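Local coordinates for protein transcriptional regulator, LysR family (Vibrio cholerae, PDB 3SZP) that activates virulence genes, probably by binding promoter DNA through its winged helix-turn-helix domain, at residues A[19-22]-A[23-27]; A[27-30]-A[31-35]; A[222-225]-A[226-230]. All blocks are in the same frame, centred on the assembly; numbering follows the deposited sequence.

Contact 1: residues A[19-22]-A[23-27]; sequences TSTS and KKTMI
Thr25 brings two donors to one flat group, the peptide carbonyl of Thr21. Thr25 N arrives almost in line with the C=O bond, 3.0 Å from Thr21 O, while Thr25 OG1 comes over a face of the carbonyl, 38° out of its plane and 2.9 Å from the oxygen. The carbonyl of Ile27 is approached in a similar way by Ser22 OG, which donates to Ile27 O from above the plane at 2.7 Å. With chi1 at 64°, the Thr25 hydroxyl stands between its own backbone N and carbonyl carbon, where it also accepts from Ile27 N, 3.0 Å from Thr25 OG1, in an ST turn. Met26 then leaves the helix with positive phi, and the chain enters the turn of the helix-turn-helix that joins helix 18-25 to helix 29-43, the recognition helix as in other LysR regulators. Ser22 OG has a second partner, Gln129 NE2 of the second subunit. Lys23 NZ is hydrogen-bonded to Gln129 OE1 of that subunit, and the bent lysine chain runs alongside Thr19 with Lys23 CD 3.8 Å from Thr19 CG2. On the helix surface a water links Ser20 OG to Lys24 NZ, accepting from the lysine at 2.9 Å.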
loop_
_atom_site.group_PDB
_atom_site.type_symbol
_atom_site.label_atom_id
_atom_site.label_comp_id
_atom_site.label_asym_id
_atom_site.label_seq_id
_atom_site.Cartn_x
_atom_site.Cartn_y
_atom_site.Cartn_z
ATOM N N THR A 19 -14.579 1.154 -0.113
ATOM C CA THR A 19 -15.120 2.125 -1.057
ATOM C C THR A 19 -16.121 1.454 -1.999
ATOM O O THR A 19 -17.205 1.975 -2.254
ATOM C CB THR A 19 -14.001 2.818 -1.886
ATOM O OG1 THR A 19 -13.323 3.804 -1.083
ATOM C CG2 THR A 19 -14.584 3.498 -3.127
ATOM N N SER A 20 -15.749 0.294 -2.517
ATOM C CA SER A 20 -16.636 -0.455 -3.383
ATOM C C SER A 20 -17.914 -0.794 -2.623
ATOM O O SER A 20 -19.018 -0.672 -3.140
ATOM C CB SER A 20 -15.953 -1.736 -3.855
ATOM O OG SER A 20 -16.900 -2.605 -4.455
ATOM N N THR A 21 -17.749 -1.205 -1.376
ATOM C CA THR A 21 -18.889 -1.546 -0.538
ATOM C C THR A 21 -19.731 -0.316 -0.201
ATOM O O THR A 21 -20.965 -0.366 -0.228
ATOM C CB THR A 21 -18.440 -2.292 0.735
ATOM O OG1 THR A 21 -17.727 -3.481 0.357
ATOM C CG2 THR A 21 -19.641 -2.667 1.585
ATOM N N SER A 22 -19.049 0.783 0.099
ATOM C CA SER A 22 -19.685 2.045 0.418
ATOM C C SER A 22 -20.600 2.462 -0.733
ATOM O O SER A 22 -21.749 2.867 -0.522
ATOM C CB SER A 22 -18.606 3.100 0.655
ATOM O OG SER A 22 -19.137 4.394 0.886
ATOM N N LYS A 23 -20.082 2.343 -1.953
ATOM C CA LYS A 23 -20.840 2.665 -3.154
ATOM C C LYS A 23 -22.164 1.903 -3.234
ATOM O O LYS A 23 -23.220 2.500 -3.436
ATOM C CB LYS A 23 -19.999 2.389 -4.405
ATOM C CG LYS A 23 -18.978 3.480 -4.751
ATOM C CD LYS A 23 -17.674 2.866 -5.243
ATOM C CE LYS A 23 -17.037 3.675 -6.358
ATOM N NZ LYS A 23 -16.645 5.055 -5.948
ATOM N N LYS A 24 -22.116 0.588 -3.067
ATOM C CA LYS A 24 -23.315 -0.225 -3.227
ATOM C C LYS A 24 -24.350 -0.042 -2.113
ATOM O O LYS A 24 -25.543 -0.073 -2.371
ATOM C CB LYS A 24 -22.949 -1.705 -3.379
ATOM C CG LYS A 24 -22.336 -2.056 -4.730
ATOM C CD LYS A 24 -22.234 -3.570 -4.909
ATOM C CE LYS A 24 -21.890 -3.950 -6.344
ATOM N NZ LYS A 24 -20.537 -3.459 -6.759
ATOM N N THR A 25 -23.888 0.155 -0.884
ATOM C CA THR A 25 -24.759 0.222 0.290
ATOM C C THR A 25 -25.116 1.646 0.729
ATOM O O THR A 25 -25.997 1.832 1.578
ATOM C CB THR A 25 -24.063 -0.400 1.505
ATOM O OG1 THR A 25 -22.902 0.382 1.816
ATOM C CG2 THR A 25 -23.652 -1.856 1.228
ATOM N N MET A 26 -24.423 2.641 0.182
ATOM C CA MET A 26 -24.543 4.019 0.664
ATOM C C MET A 26 -24.165 4.165 2.146
ATOM O O MET A 26 -24.659 5.060 2.845
ATOM C CB MET A 26 -25.939 4.601 0.394
ATOM C CG MET A 26 -26.373 4.600 -1.072
ATOM S SD MET A 26 -27.772 5.737 -1.400
ATOM C CE MET A 26 -28.398 5.040 -2.951
ATOM N N ILE A 27 -23.292 3.279 2.626
ATOM C CA ILE A 27 -22.702 3.449 3.954
ATOM C C ILE A 27 -21.340 4.104 3.789
ATOM O O ILE A 27 -20.495 3.562 3.088
ATOM C CB ILE A 27 -22.495 2.099 4.688
ATOM C CG1 ILE A 27 -23.802 1.288 4.718
ATOM C CG2 ILE A 27 -22.001 2.366 6.089
ATOM C CD1 ILE A 27 -23.708 -0.090 5.430
HETATM O O HOH W 1 -18.740 -1.146 -6.443
#

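Contact 2: residues A[27-30]-A[31-35]; sequences IPVA and TITRR
Ile27 meets Thr31, Ile32 and Arg35 with different branches. Its CG2 methyl, anti to the backbone N, lies 3.7 Å from Ile32 CG1, and the methyl Thr31 CG2 reaches the same Ile27 CG2. The other branch runs out extended, chi2 180°, to place Ile27 CD1 3.5 Å from Arg35 NH1, the two side chains crossing at about a right angle. Arg35 is bent at chi3, and its NE forms a salt bridge with Asp5 on helix 3-15, the helix that Ile32 also packs against through Leu8 and Val12. Pro28 occupies the N-cap position of helix 29-43, and its carbonyl oxygen accepts from Ile32 N at 3.0 Å. One residue beyond Ile32, Thr33 holds its hydroxyl beside its own backbone N, and Thr33 OG1 reaches Val29 O at 3.2 Å from well above the carbonyl plane, adding to the bond from Thr33 N at 2.8 Å. A bend of 63° at chi3 turns the Arg34 guanidinium so that one face lies over Thr31 CA. Ile32 and the salt-bridged Arg35 thus join this helix start to helix 3-15, with Ile27 packing against both, whereas the exposed Arg34 adds a positive charge, consistent with the DNA-binding role of this helix in the family.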
loop_
_atom_site.group_PDB
_atom_site.type_symbol
_atom_site.label_atom_id
_atom_site.label_comp_id
_atom_site.label_asym_id
_atom_site.label_seq_id
_atom_site.Cartn_x
_atom_site.Cartn_y
_atom_site.Cartn_z
ATOM N N ILE A 27 -23.292 3.279 2.626
ATOM C CA ILE A 27 -22.702 3.449 3.954
ATOM C C ILE A 27 -21.340 4.104 3.789
ATOM O O ILE A 27 -20.495 3.562 3.088
ATOM C CB ILE A 27 -22.495 2.099 4.688
ATOM C CG1 ILE A 27 -23.802 1.288 4.718
ATOM C CG2 ILE A 27 -22.001 2.366 6.089
ATOM C CD1 ILE A 27 -23.708 -0.090 5.430
ATOM N N PRO A 28 -21.119 5.272 4.424
ATOM C CA PRO A 28 -19.794 5.902 4.297
ATOM C C PRO A 28 -18.693 4.947 4.730
ATOM O O PRO A 28 -18.896 4.119 5.633
ATOM C CB PRO A 28 -19.862 7.092 5.266
ATOM C CG PRO A 28 -21.341 7.402 5.350
ATOM C CD PRO A 28 -22.029 6.063 5.267
ATOM N N VAL A 29 -17.539 5.075 4.085
ATOM C CA VAL A 29 -16.374 4.278 4.439
ATOM C C VAL A 29 -16.077 4.363 5.935
ATOM O O VAL A 29 -15.866 3.347 6.575
ATOM C CB VAL A 29 -15.141 4.683 3.607
ATOM C CG1 VAL A 29 -13.868 4.065 4.183
ATOM C CG2 VAL A 29 -15.351 4.273 2.146
ATOM N N ALA A 30 -16.083 5.569 6.491
ATOM C CA ALA A 30 -15.745 5.731 7.909
ATOM C C ALA A 30 -16.666 4.894 8.794
ATOM O O ALA A 30 -16.231 4.301 9.782
ATOM C CB ALA A 30 -15.785 7.210 8.319
ATOM N N THR A 31 -17.946 4.850 8.439
ATOM C CA THR A 31 -18.904 4.054 9.199
ATOM C C THR A 31 -18.691 2.540 8.992
ATOM O O THR A 31 -18.819 1.753 9.930
ATOM C CB THR A 31 -20.363 4.476 8.872
ATOM O OG1 THR A 31 -20.563 5.835 9.294
ATOM C CG2 THR A 31 -21.373 3.567 9.568
ATOM N N ILE A 32 -18.358 2.145 7.764
ATOM C CA ILE A 32 -17.983 0.763 7.483
ATOM C C ILE A 32 -16.774 0.346 8.318
ATOM O O ILE A 32 -16.751 -0.745 8.890
ATOM C CB ILE A 32 -17.635 0.522 5.996
ATOM C CG1 ILE A 32 -18.864 0.713 5.108
ATOM C CG2 ILE A 32 -17.025 -0.898 5.810
ATOM C CD1 ILE A 32 -18.590 0.444 3.611
ATOM N N THR A 33 -15.769 1.211 8.372
ATOM C CA THR A 33 -14.574 0.934 9.139
ATOM C C THR A 33 -14.904 0.756 10.607
ATOM O O THR A 33 -14.378 -0.133 11.277
ATOM C CB THR A 33 -13.576 2.085 9.021
ATOM O OG1 THR A 33 -13.104 2.159 7.673
ATOM C CG2 THR A 33 -12.382 1.845 9.948
ATOM N N ARG A 34 -15.773 1.626 11.097
ATOM C CA ARG A 34 -16.154 1.635 12.494
ATOM C C ARG A 34 -16.885 0.353 12.848
ATOM O O ARG A 34 -16.679 -0.218 13.915
ATOM C CB ARG A 34 -17.067 2.833 12.749
ATOM C CG ARG A 34 -17.244 3.226 14.200
ATOM C CD ARG A 34 -17.709 4.698 14.294
ATOM N NE ARG A 34 -19.025 4.924 13.683
ATOM C CZ ARG A 34 -19.309 5.935 12.862
ATOM N NH1 ARG A 34 -18.366 6.825 12.535
ATOM N NH2 ARG A 34 -20.539 6.072 12.370
ATOM N N ARG A 35 -17.736 -0.093 11.933
ATOM C CA ARG A 35 -18.594 -1.237 12.180
ATOM C C ARG A 35 -17.817 -2.544 12.075
ATOM O O ARG A 35 -18.097 -3.483 12.810
ATOM C CB ARG A 35 -19.847 -1.212 11.278
ATOM C CG ARG A 35 -20.856 -0.106 11.676
ATOM C CD ARG A 35 -22.100 -0.105 10.796
ATOM N NE ARG A 35 -22.642 -1.454 10.683
ATOM C CZ ARG A 35 -23.478 -1.864 9.734
ATOM N NH1 ARG A 35 -23.904 -1.011 8.799
ATOM N NH2 ARG A 35 -23.872 -3.135 9.713
#

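Contact 3: residues A[222-225]-A[226-230]; sequences VVRS and ACSEG
Two bends after an extended start fold Arg224 back towards Ser228: CG is anti to the backbone N (chi1 -169°), then chi2 (-79°) and chi3 (-51°) turn the chain along the helix. Ser228 answers with its hydroxyl beside its own backbone N, and Arg224 NH1 donates to Ser228 OG at 2.9 Å, the oxygen lying at the guanidinium edge, slightly tilted from its plane. Ser228 OG in turn donates to Arg224 O at 3.1 Å from above the carbonyl plane, while Ser228 N holds that oxygen at 2.8 Å. The hydroxyl is thus both acceptor and donor to one residue, which should limit the rotation of both side chains. Ser225 CB lies over a face of the guanidinium, offset towards its rim, and Phe244 adds a cation-pi contact; Ser225 OG itself is hydrogen-bonded to Asn111 of the second subunit. The helix ends in a Schellman motif: Gly230, at positive phi, donates from its N to Cys227 O at 3.0 Å. Helix 220-228 packs through Val223 and Cys227 on strands 188-191 and 233-237, and through Ala226 on Phe215, linking the parallel strands 215-217 and 233-237 in a beta-alpha-beta crossover past strand 188-191 of the periplasmic-binding-protein-like effector domain.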
loop_
_atom_site.group_PDB
_atom_site.type_symbol
_atom_site.label_atom_id
_atom_site.label_comp_id
_atom_site.label_asym_id
_atom_site.label_seq_id
_atom_site.Cartn_x
_atom_site.Cartn_y
_atom_site.Cartn_z
ATOM N N VAL A 222 -20.347 21.260 -12.928
ATOM C CA VAL A 222 -19.226 22.117 -12.541
ATOM C C VAL A 222 -18.617 22.803 -13.773
ATOM O O VAL A 222 -18.060 23.879 -13.679
ATOM C CB VAL A 222 -18.121 21.330 -11.751
ATOM C CG1 VAL A 222 -18.656 20.860 -10.387
ATOM C CG2 VAL A 222 -17.599 20.157 -12.573
ATOM N N VAL A 223 -18.739 22.160 -14.926
ATOM C CA VAL A 223 -18.236 22.699 -16.187
ATOM C C VAL A 223 -19.073 23.894 -16.696
ATOM O O VAL A 223 -18.521 24.916 -17.100
ATOM C CB VAL A 223 -18.142 21.576 -17.262
ATOM C CG1 VAL A 223 -17.729 22.146 -18.627
ATOM C CG2 VAL A 223 -17.141 20.498 -16.818
ATOM N N ARG A 224 -20.395 23.773 -16.655
ATOM C CA ARG A 224 -21.263 24.897 -16.960
ATOM C C ARG A 224 -20.874 26.079 -16.087
ATOM O O ARG A 224 -20.863 27.221 -16.522
ATOM C CB ARG A 224 -22.725 24.522 -16.701
ATOM C CG ARG A 224 -23.776 25.516 -17.237
ATOM C CD ARG A 224 -23.949 26.746 -16.327
ATOM N NE ARG A 224 -24.170 26.362 -14.928
ATOM C CZ ARG A 224 -24.100 27.187 -13.887
ATOM N NH1 ARG A 224 -23.828 28.474 -14.064
ATOM N NH2 ARG A 224 -24.310 26.718 -12.662
ATOM N N SER A 225 -20.560 25.792 -14.837
ATOM C CA SER A 225 -20.224 26.822 -13.874
ATOM C C SER A 225 -18.934 27.554 -14.304
ATOM O O SER A 225 -18.825 28.783 -14.201
ATOM C CB SER A 225 -20.050 26.157 -12.516
ATOM O OG SER A 225 -19.404 27.010 -11.599
ATOM N N ALA A 226 -17.963 26.787 -14.798
ATOM C CA ALA A 226 -16.703 27.369 -15.252
ATOM C C ALA A 226 -16.984 28.187 -16.507
ATOM O O ALA A 226 -16.409 29.252 -16.719
ATOM C CB ALA A 226 -15.702 26.275 -15.544
ATOM N N CYS A 227 -17.897 27.683 -17.324
ATOM C CA CYS A 227 -18.277 28.358 -18.547
ATOM C C CYS A 227 -18.937 29.714 -18.248
ATOM O O CYS A 227 -18.611 30.713 -18.879
ATOM C CB CYS A 227 -19.209 27.457 -19.354
ATOM S SG CYS A 227 -19.542 28.008 -21.050
ATOM N N SER A 228 -19.832 29.752 -17.267
ATOM C CA SER A 228 -20.463 31.013 -16.867
ATOM C C SER A 228 -19.452 32.008 -16.359
ATOM O O SER A 228 -19.680 33.206 -16.426
ATOM C CB SER A 228 -21.507 30.800 -15.770
ATOM O OG SER A 228 -22.437 29.832 -16.188
ATOM N N GLU A 229 -18.333 31.519 -15.837
ATOM C CA GLU A 229 -17.335 32.432 -15.291
ATOM C C GLU A 229 -16.407 32.961 -16.380
ATOM O O GLU A 229 -15.463 33.679 -16.098
ATOM C CB GLU A 229 -16.543 31.767 -14.168
ATOM C CG GLU A 229 -17.305 31.662 -12.863
ATOM C CD GLU A 229 -17.772 33.012 -12.372
ATOM O OE1 GLU A 229 -16.910 33.838 -11.976
ATOM O OE2 GLU A 229 -18.999 33.255 -12.401
ATOM N N GLY A 230 -16.684 32.584 -17.623
ATOM C CA GLY A 230 -15.961 33.098 -18.772
ATOM C C GLY A 230 -14.641 32.401 -19.034
ATOM O O GLY A 230 -13.706 32.990 -19.557
#

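Contacts 1 and 2 are successive parts of one helix-turn-helix unit: they share Ile27, their centres are 9 Å apart, and they touch directly, with Val29 CG2 lying 3.8 Å from Thr19 OG1 and Ile32 CD1 3.6 Å from Ser22 N. Contact 1 closes helix 18-25 and contact 2 opens helix 29-43, so the turn between them is bordered by side-chain contacts at both ends. Contact 3 belongs to the effector domain, with its centre about 31 Å from that of contact 1 and 34 Å from that of contact 2, and nearest atoms about 17 and 21 Å away. All three nevertheless meet the second subunit, which touches both the DNA-binding and effector parts of this chain.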